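Local coordinates for protein triosephosphate isomerase (Trichomonas vaginalis, PDB 4O4V) that probably interconverts D-glyceraldehyde 3-phosphate and dihydroxyacetone phosphate in glycolysis and gluconeogenesis, working as a homodimeric TIM-barrel enzyme, at residues Val79-Gly93 / Lys111-Cys125. Sequence-based numbering, arbitrary orientation. Where two conformers were deposited one is given.
Sequences VPMIKSFGIEWTILG and KAKFALENGMKIIYC
Over one face of the Trp-89 indole lies the side chain of Lys-121, its CB 3.5 Å from the centroid of the six-membered ring in a CH-pi contact almost on the ring normal. The lysine continues extended across that face, putting CD over CE2 and CZ2, while Ile-122 O sits at the ring's edge, 3.6 Å from CZ3. Beyond the indole, a water bridges Lys-121 NZ to Glu-88 OE1; the other carboxylate oxygen of Glu-88 forms a salt bridge with Lys-59. Asn-118 ND2 lies above one face of the Phe-114 ring, toward its rim, and donates to the backbone O of the same phenylalanine, and Val-79 packs obliquely against CE2.

This pair illustrates how neighbouring barrel strands are zipped in register: five backbone bonds alternate from Lys-121 N to Glu-88 O (2.8 Å) through to Cys-125 N to Leu-92 O (2.9 Å). Met-120, in the conformer given, packs its CG against Val-79 CG1 and its SD against Lys-83 CG. Leu-92 reaches helix 105-117, its CD1 3.6 Å from Ala-112 CA.

Within the TIM barrel, the parallel pair of strands is flanked by 59-62 on the side of 89-92 and by 161-165 on the side of 121-125, with helices 79-83 and 105-117 packed outside; from helix 79-83, Met-81 packs on Pro-14 of the second subunit.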
ATOM      1  N   VAL A  79       1.432 -11.081  -1.656  1.00  8.01           N
ATOM      2  CA  VAL A  79       0.980 -12.279  -0.953  1.00  8.50           C
ATOM      3  C   VAL A  79       2.106 -13.035  -0.249  1.00  8.36           C
ATOM      4  O   VAL A  79       1.983 -13.330   0.941  1.00  9.09           O
ATOM      5  CB  VAL A  79       0.152 -13.176  -1.873  1.00  9.63           C
ATOM      6  CG1 VAL A  79      -0.072 -14.562  -1.254  1.00 10.91           C
ATOM      7  CG2 VAL A  79      -1.195 -12.510  -2.199  1.00 10.99           C
ATOM      8  N   PRO A  80       3.220 -13.343  -0.937  1.00  9.06           N
ATOM      9  CA  PRO A  80       4.265 -14.094  -0.211  1.00  9.56           C
ATOM     10  C   PRO A  80       4.798 -13.350   1.018  1.00  8.88           C
ATOM     11  O   PRO A  80       5.179 -13.977   1.997  1.00  9.46           O
ATOM     12  CB  PRO A  80       5.362 -14.285  -1.267  1.00 12.00           C
ATOM     13  CG  PRO A  80       4.639 -14.135  -2.613  1.00 16.09           C
ATOM     14  CD  PRO A  80       3.526 -13.209  -2.376  1.00  9.98           C
ATOM     15  N   MET A  81       4.860 -12.021   0.960  1.00  8.26           N
ATOM     16  CA  MET A  81       5.398 -11.259   2.088  1.00  7.91           C
ATOM     17  C   MET A  81       4.493 -11.447   3.300  1.00  8.19           C
ATOM     18  O   MET A  81       4.956 -11.676   4.419  1.00  8.88           O
ATOM     19  CB  MET A  81       5.487  -9.785   1.749  1.00  8.09           C
ATOM     20  CG  MET A  81       6.373  -9.415   0.581  1.00  7.69           C
ATOM     21  SD  MET A  81       6.205  -7.652   0.234  1.00  7.77           S
ATOM     22  CE  MET A  81       7.136  -7.540  -1.306  1.00  8.80           C
ATOM     23  N   ILE A  82       3.196 -11.314   3.084  1.00  7.86           N
ATOM     24  CA  ILE A  82       2.195 -11.468   4.128  1.00  8.47           C
ATOM     25  C   ILE A  82       2.214 -12.895   4.663  1.00  8.80           C
ATOM     26  O   ILE A  82       2.222 -13.113   5.880  1.00  8.71           O
ATOM     27  CB  ILE A  82       0.824 -11.062   3.568  1.00  9.24           C
ATOM     28  CG1 ILE A  82       0.799  -9.555   3.243  1.00  9.48           C
ATOM     29  CG2 ILE A  82      -0.306 -11.437   4.514  1.00 11.60           C
ATOM     30  CD1 ILE A  82      -0.266  -9.209   2.219  1.00 12.43           C
ATOM     31  N   LYS A  83       2.243 -13.869   3.774  1.00  8.51           N
ATOM     32  CA  LYS A  83       2.263 -15.266   4.185  1.00  9.19           C
ATOM     33  C   LYS A  83       3.514 -15.589   4.986  1.00  9.10           C
ATOM     34  O   LYS A  83       3.483 -16.498   5.830  1.00 10.88           O
ATOM     35  CB  LYS A  83       2.168 -16.189   2.984  1.00 10.86           C
ATOM     36  CG  LYS A  83       0.832 -16.172   2.283  1.00 12.38           C
ATOM     37  CD  LYS A  83       0.789 -17.245   1.224  1.00 20.28           C
ATOM     38  CE  LYS A  83       0.647 -18.651   1.853  1.00 27.33           C
ATOM     39  NZ  LYS A  83      -0.615 -18.864   2.606  1.00 36.68           N
ATOM     40  N   SER A  84       4.616 -14.882   4.769  1.00  8.77           N
ATOM     41  CA  SER A  84       5.851 -15.208   5.466  1.00  9.95           C
ATOM     42  C   SER A  84       5.771 -14.881   6.950  1.00 10.52           C
ATOM     43  O   SER A  84       6.596 -15.377   7.731  1.00 12.69           O
ATOM     44  CB  SER A  84       7.057 -14.518   4.802  1.00 10.17           C
ATOM     45  OG  SER A  84       7.207 -13.136   5.145  1.00 10.52           O
ATOM     46  N   PHE A  85       4.796 -14.086   7.368  1.00  9.82           N
ATOM     47  CA  PHE A  85       4.510 -13.853   8.781  1.00 10.68           C
ATOM     48  C   PHE A  85       3.477 -14.831   9.330  1.00 12.06           C
ATOM     49  O   PHE A  85       3.194 -14.792  10.520  1.00 14.37           O
ATOM     50  CB  PHE A  85       4.029 -12.414   9.011  1.00 11.21           C
ATOM     51  CG  PHE A  85       5.104 -11.393   8.829  1.00  9.99           C
ATOM     52  CD1 PHE A  85       5.904 -11.012   9.884  1.00 11.58           C
ATOM     53  CD2 PHE A  85       5.359 -10.842   7.588  1.00 11.38           C
ATOM     54  CE1 PHE A  85       6.919 -10.069   9.704  1.00 11.71           C
ATOM     55  CE2 PHE A  85       6.350  -9.910   7.408  1.00 10.82           C
ATOM     56  CZ  PHE A  85       7.134  -9.525   8.456  1.00 11.44           C
ATOM     57  N   GLY A  86       2.925 -15.710   8.495  1.00 10.71           N
ATOM     58  CA  GLY A  86       1.875 -16.624   8.934  1.00 12.22           C
ATOM     59  C   GLY A  86       0.471 -16.091   8.781  1.00 10.33           C
ATOM     60  O   GLY A  86      -0.486 -16.697   9.295  1.00 12.59           O
ATOM     61  N   ILE A  87       0.304 -14.997   8.055  1.00  9.94           N
ATOM     62  CA  ILE A  87      -1.003 -14.347   7.850  1.00  9.39           C
ATOM     63  C   ILE A  87      -1.681 -14.958   6.647  1.00 10.67           C
ATOM     64  O   ILE A  87      -1.054 -15.121   5.608  1.00 13.43           O
ATOM     65  CB  ILE A  87      -0.802 -12.839   7.670  1.00  9.30           C
ATOM     66  CG1 ILE A  87      -0.205 -12.241   8.948  1.00  9.90           C
ATOM     67  CG2 ILE A  87      -2.114 -12.169   7.285  1.00  9.98           C
ATOM     68  CD1 ILE A  87       0.353 -10.863   8.777  1.00 11.33           C
ATOM     69  N   GLU A  88      -2.958 -15.298   6.789  1.00  9.84           N
ATOM     70  CA  GLU A  88      -3.681 -16.101   5.822  1.00 11.69           C
ATOM     71  C   GLU A  88      -4.817 -15.406   5.083  1.00 10.93           C
ATOM     72  O   GLU A  88      -5.423 -16.037   4.214  1.00 12.05           O
ATOM     73  CB  GLU A  88      -4.304 -17.351   6.549  1.00 20.97           C
ATOM     74  CG  GLU A  88      -3.463 -18.021   7.699  1.00 20.64           C
ATOM     75  CD  GLU A  88      -4.282 -18.978   8.609  1.00 29.64           C
ATOM     76  OE1 GLU A  88      -5.438 -19.330   8.250  1.00 26.44           O
ATOM     77  OE2 GLU A  88      -3.751 -19.360   9.692  1.00 31.81           O
ATOM     78  N   TRP A  89      -5.180 -14.190   5.478  1.00  8.51           N
ATOM     79  CA  TRP A  89      -6.364 -13.491   4.982  1.00  7.77           C
ATOM     80  C   TRP A  89      -5.972 -12.173   4.352  1.00  7.45           C
ATOM     81  O   TRP A  89      -5.034 -11.507   4.768  1.00  7.32           O
ATOM     82  CB  TRP A  89      -7.308 -13.174   6.134  1.00  8.13           C
ATOM     83  CG  TRP A  89      -8.167 -14.311   6.610  1.00  8.71           C
ATOM     84  CD1 TRP A  89      -7.901 -15.142   7.658  1.00  9.03           C
ATOM     85  CD2 TRP A  89      -9.420 -14.735   6.068  1.00  7.96           C
ATOM     86  NE1 TRP A  89      -8.919 -16.044   7.807  1.00  9.69           N
ATOM     87  CE2 TRP A  89      -9.851 -15.829   6.830  1.00  8.34           C
ATOM     88  CE3 TRP A  89     -10.213 -14.302   5.001  1.00  8.81           C
ATOM     89  CZ2 TRP A  89     -11.034 -16.505   6.564  1.00  9.27           C
ATOM     90  CZ3 TRP A  89     -11.390 -14.970   4.723  1.00  9.93           C
ATOM     91  CH2 TRP A  89     -11.798 -16.051   5.512  1.00  9.21           C
ATOM     92  N   THR A  90      -6.789 -11.756   3.381  1.00  7.41           N
ATOM     93  CA  THR A  90      -6.804 -10.370   2.919  1.00  7.15           C
ATOM     94  C   THR A  90      -8.211  -9.942   2.551  1.00  6.97           C
ATOM     95  O   THR A  90      -9.016 -10.741   2.051  1.00  7.60           O
ATOM     96  CB  THR A  90      -5.859 -10.123   1.714  1.00  8.10           C
ATOM     97  OG1 THR A  90      -5.740  -8.709   1.470  1.00  8.48           O
ATOM     98  CG2 THR A  90      -6.278 -10.858   0.478  1.00 10.48           C
ATOM     99  N   ILE A  91      -8.493  -8.663   2.754  1.00  6.84           N
ATOM    100  CA  ILE A  91      -9.632  -7.983   2.119  1.00  6.35           C
ATOM    101  C   ILE A  91      -9.267  -7.636   0.694  1.00  6.52           C
ATOM    102  O   ILE A  91      -8.111  -7.282   0.426  1.00  7.30           O
ATOM    103  CB  ILE A  91     -10.015  -6.713   2.913  1.00  6.53           C
ATOM    104  CG1 ILE A  91     -10.350  -7.061   4.372  1.00  7.32           C
ATOM    105  CG2 ILE A  91     -11.173  -5.948   2.271  1.00  7.54           C
ATOM    106  CD1 ILE A  91     -10.537  -5.856   5.273  1.00  9.14           C
ATOM    107  N   LEU A  92     -10.240  -7.712  -0.216  1.00  6.68           N
ATOM    108  CA  LEU A  92     -10.089  -7.248  -1.596  1.00  6.81           C
ATOM    109  C   LEU A  92     -11.303  -6.465  -2.013  1.00  7.55           C
ATOM    110  O   LEU A  92     -12.430  -6.833  -1.675  1.00  7.44           O
ATOM    111  CB  LEU A  92      -9.931  -8.444  -2.563  1.00  7.37           C
ATOM    112  CG  LEU A  92      -8.650  -9.258  -2.441  1.00  8.46           C
ATOM    113  CD1 LEU A  92      -8.694 -10.418  -3.420  1.00  9.99           C
ATOM    114  CD2 LEU A  92      -7.452  -8.386  -2.694  1.00 10.31           C
ATOM    115  N   GLY A  93     -11.083  -5.427  -2.807  1.00  6.97           N
ATOM    116  CA  GLY A  93     -12.185  -4.725  -3.447  1.00  7.31           C
ATOM    117  C   GLY A  93     -13.029  -3.849  -2.544  1.00  6.97           C
ATOM    118  O   GLY A  93     -14.150  -3.482  -2.887  1.00  7.40           O
ATOM    119  N   LYS A 111      -6.347 -10.110  -8.532  1.00  9.16           N
ATOM    120  CA  LYS A 111      -5.929 -10.248  -7.129  1.00  9.60           C
ATOM    121  C   LYS A 111      -6.571 -11.456  -6.464  1.00  9.48           C
ATOM    122  O   LYS A 111      -5.903 -12.220  -5.737  1.00  9.81           O
ATOM    123  CB  LYS A 111      -6.289  -8.994  -6.332  1.00  9.00           C
ATOM    124  CG  LYS A 111      -5.494  -7.778  -6.695  1.00  9.81           C
ATOM    125  CD  LYS A 111      -5.860  -6.566  -5.852  1.00  9.16           C
ATOM    126  CE  LYS A 111      -5.009  -5.375  -6.266  1.00 10.36           C
ATOM    127  NZ  LYS A 111      -5.078  -4.289  -5.267  1.00  9.75           N
ATOM    128  N   ALA A 112      -7.856 -11.662  -6.698  1.00  9.19           N
ATOM    129  CA  ALA A 112      -8.545 -12.783  -6.074  1.00  9.12           C
ATOM    130  C   ALA A 112      -7.956 -14.115  -6.546  1.00  9.34           C
ATOM    131  O   ALA A 112      -7.699 -14.998  -5.731  1.00  9.58           O
ATOM    132  CB  ALA A 112     -10.036 -12.741  -6.400  1.00  9.50           C
ATOM    133  N   LYS A 113      -7.734 -14.248  -7.853  1.00  9.59           N
ATOM    134  CA  LYS A 113      -7.158 -15.469  -8.388  1.00  9.48           C
ATOM    135  C   LYS A 113      -5.767 -15.694  -7.801  1.00  9.27           C
ATOM    136  O   LYS A 113      -5.446 -16.812  -7.366  1.00  9.90           O
ATOM    137  CB  LYS A 113      -7.085 -15.379  -9.900  1.00 11.08           C
ATOM    138  CG  LYS A 113      -6.493 -16.616 -10.587  1.00 12.77           C
ATOM    139  CD  LYS A 113      -6.549 -16.508 -12.114  1.00 15.55           C
ATOM    140  CE  LYS A 113      -6.025 -17.755 -12.843  1.00 16.77           C
ATOM    141  NZ  LYS A 113      -4.586 -17.937 -12.655  1.00 17.79           N
ATOM    142  N   PHE A 114      -4.923 -14.670  -7.822  1.00  9.69           N
ATOM    143  CA  PHE A 114      -3.549 -14.806  -7.355  1.00 10.15           C
ATOM    144  C   PHE A 114      -3.504 -15.128  -5.869  1.00  8.86           C
ATOM    145  O   PHE A 114      -2.764 -16.023  -5.448  1.00 10.21           O
ATOM    146  CB  PHE A 114      -2.744 -13.546  -7.663  1.00 10.25           C
ATOM    147  CG  PHE A 114      -1.312 -13.671  -7.291  1.00 10.18           C
ATOM    148  CD1 PHE A 114      -0.470 -14.406  -8.058  1.00 12.28           C
ATOM    149  CD2 PHE A 114      -0.813 -13.060  -6.137  1.00 10.84           C
ATOM    150  CE1 PHE A 114       0.856 -14.567  -7.698  1.00 13.15           C
ATOM    151  CE2 PHE A 114       0.502 -13.213  -5.797  1.00 12.79           C
ATOM    152  CZ  PHE A 114       1.321 -13.966  -6.567  1.00 14.31           C
ATOM    153  N   ALA A 115      -4.322 -14.444  -5.075  1.00  8.98           N
ATOM    154  CA  ALA A 115      -4.333 -14.704  -3.632  1.00  8.67           C
ATOM    155  C   ALA A 115      -4.759 -16.157  -3.340  1.00  8.41           C
ATOM    156  O   ALA A 115      -4.089 -16.882  -2.583  1.00  9.64           O
ATOM    157  CB  ALA A 115      -5.234 -13.726  -2.929  1.00  8.82           C
ATOM    158  N   LEU A 116      -5.864 -16.581  -3.948  1.00  8.74           N
ATOM    159  CA  LEU A 116      -6.405 -17.925  -3.692  1.00  9.01           C
ATOM    160  C   LEU A 116      -5.452 -19.002  -4.171  1.00  9.93           C
ATOM    161  O   LEU A 116      -5.229 -19.999  -3.454  1.00 11.97           O
ATOM    162  CB  LEU A 116      -7.777 -18.081  -4.326  1.00  8.87           C
ATOM    163  CG  LEU A 116      -8.872 -17.267  -3.645  1.00  8.94           C
ATOM    164  CD1 LEU A 116     -10.072 -17.152  -4.538  1.00  9.32           C
ATOM    165  CD2 LEU A 116      -9.239 -17.830  -2.277  1.00  9.49           C
ATOM    166  N   GLU A 117      -4.855 -18.832  -5.353  1.00 10.24           N
ATOM    167  CA  GLU A 117      -3.990 -19.886  -5.852  1.00 11.87           C
ATOM    168  C   GLU A 117      -2.711 -19.970  -5.049  1.00 12.77           C
ATOM    169  O   GLU A 117      -2.022 -21.001  -5.100  1.00 15.24           O
ATOM    170  CB  GLU A 117      -3.792 -19.772  -7.372  1.00 15.99           C
ATOM    171  CG  GLU A 117      -2.891 -18.727  -7.775  1.00 14.95           C
ATOM    172  CD  GLU A 117      -3.005 -18.338  -9.259  1.00 17.79           C
ATOM    173  OE1 GLU A 117      -3.833 -18.894 -10.014  1.00 16.93           O
ATOM    174  OE2 GLU A 117      -2.255 -17.433  -9.656  1.00 21.10           O
ATOM    175  N   ASN A 118      -2.389 -18.946  -4.264  1.00 11.81           N
ATOM    176  CA  ASN A 118      -1.214 -18.934  -3.392  1.00 13.78           C
ATOM    177  C   ASN A 118      -1.549 -19.159  -1.920  1.00 13.85           C
ATOM    178  O   ASN A 118      -0.753 -18.856  -1.043  1.00 18.06           O
ATOM    179  CB  ASN A 118      -0.424 -17.633  -3.588  1.00 14.19           C
ATOM    180  CG  ASN A 118       0.368 -17.638  -4.864  1.00 15.41           C
ATOM    181  OD1 ASN A 118       1.523 -18.090  -4.865  1.00 21.37           O
ATOM    182  ND2 ASN A 118      -0.217 -17.202  -5.963  1.00 13.42           N
ATOM    183  N   GLY A 119      -2.733 -19.691  -1.657  1.00 13.86           N
ATOM    184  CA  GLY A 119      -3.087 -20.176  -0.332  1.00 16.31           C
ATOM    185  C   GLY A 119      -3.656 -19.165   0.650  1.00 14.92           C
ATOM    186  O   GLY A 119      -3.708 -19.454   1.838  1.00 18.26           O
ATOM    187  N   MET A 120      -4.059 -17.988   0.168  0.54 11.75           N
ATOM    188  CA  MET A 120      -4.804 -17.015   0.951  0.54 10.98           C
ATOM    189  C   MET A 120      -6.262 -17.352   0.974  0.54 10.31           C
ATOM    190  O   MET A 120      -6.803 -18.056   0.124  0.54  9.27           O
ATOM    191  CB  MET A 120      -4.693 -15.634   0.349  0.54 12.74           C
ATOM    192  CG  MET A 120      -3.289 -15.153   0.269  0.54 11.72           C
ATOM    193  SD  MET A 120      -2.500 -14.899   1.864  0.54 17.01           S
ATOM    194  CE  MET A 120      -3.394 -13.534   2.594  0.54 16.57           C
ATOM    195  N   LYS A 121      -6.904 -16.761   1.955  1.00  9.72           N
ATOM    196  CA  LYS A 121      -8.343 -16.629   2.006  1.00  8.76           C
ATOM    197  C   LYS A 121      -8.705 -15.175   1.813  1.00  8.16           C
ATOM    198  O   LYS A 121      -7.922 -14.293   2.201  1.00  8.90           O
ATOM    199  CB  LYS A 121      -8.859 -17.116   3.358  1.00 10.03           C
ATOM    200  CG  LYS A 121      -8.495 -18.564   3.666  1.00 12.41           C
ATOM    201  CD  LYS A 121      -8.974 -18.981   5.057  1.00 14.57           C
ATOM    202  CE  LYS A 121      -8.644 -20.449   5.370  1.00 20.28           C
ATOM    203  NZ  LYS A 121      -9.377 -20.880   6.580  1.00 22.06           N
ATOM    204  N   ILE A 122      -9.866 -14.901   1.210  1.00  7.65           N
ATOM    205  CA  ILE A 122     -10.219 -13.558   0.833  1.00  7.09           C
ATOM    206  C   ILE A 122     -11.570 -13.132   1.352  1.00  7.58           C
ATOM    207  O   ILE A 122     -12.512 -13.951   1.418  1.00  7.69           O
ATOM    208  CB  ILE A 122     -10.159 -13.331  -0.704  1.00  7.49           C
ATOM    209  CG1 ILE A 122     -11.226 -14.100  -1.480  1.00  8.51           C
ATOM    210  CG2 ILE A 122      -8.763 -13.661  -1.235  1.00  9.49           C
ATOM    211  CD1 ILE A 122     -11.258 -13.815  -2.992  1.00  9.21           C
ATOM    212  N   ILE A 123     -11.684 -11.850   1.678  1.00  7.26           N
ATOM    213  CA  ILE A 123     -12.949 -11.191   1.940  1.00  7.34           C
ATOM    214  C   ILE A 123     -13.150 -10.237   0.775  1.00  6.81           C
ATOM    215  O   ILE A 123     -12.497  -9.176   0.698  1.00  8.01           O
ATOM    216  CB  ILE A 123     -12.966 -10.435   3.267  1.00  7.38           C
ATOM    217  CG1 ILE A 123     -12.660 -11.352   4.454  1.00  8.06           C
ATOM    218  CG2 ILE A 123     -14.302  -9.713   3.457  1.00  8.91           C
ATOM    219  CD1 ILE A 123     -12.270 -10.606   5.710  1.00 10.37           C
ATOM    220  N   TYR A 124     -13.991 -10.626  -0.171  1.00  6.84           N
ATOM    221  CA  TYR A 124     -14.163  -9.894  -1.437  1.00  7.32           C
ATOM    222  C   TYR A 124     -15.382  -8.983  -1.323  1.00  6.87           C
ATOM    223  O   TYR A 124     -16.491  -9.476  -1.042  1.00  7.41           O
ATOM    224  CB  TYR A 124     -14.327 -10.877  -2.593  1.00  8.05           C
ATOM    225  CG  TYR A 124     -14.177 -10.249  -3.955  1.00  8.75           C
ATOM    226  CD1 TYR A 124     -15.242  -9.674  -4.596  1.00  9.60           C
ATOM    227  CD2 TYR A 124     -12.942 -10.228  -4.590  1.00  9.85           C
ATOM    228  CE1 TYR A 124     -15.092  -9.112  -5.889  1.00  9.97           C
ATOM    229  CE2 TYR A 124     -12.796  -9.691  -5.843  1.00 11.05           C
ATOM    230  CZ  TYR A 124     -13.857  -9.129  -6.480  1.00 10.06           C
ATOM    231  OH  TYR A 124     -13.646  -8.627  -7.752  1.00 12.87           O
ATOM    232  N   CYS A 125     -15.207  -7.687  -1.510  1.00  7.00           N
ATOM    233  CA  CYS A 125     -16.257  -6.710  -1.283  1.00  7.22           C
ATOM    234  C   CYS A 125     -16.911  -6.254  -2.564  1.00  7.09           C
ATOM    235  O   CYS A 125     -16.263  -6.130  -3.595  1.00  8.79           O
ATOM    236  CB  CYS A 125     -15.642  -5.485  -0.577  1.00  6.71           C
ATOM    237  SG  CYS A 125     -14.834  -5.811   0.998  1.00  8.21           S
TER
HETATM  238  O   HOH W   1      -8.277 -19.543   8.880  1.00 28.10           O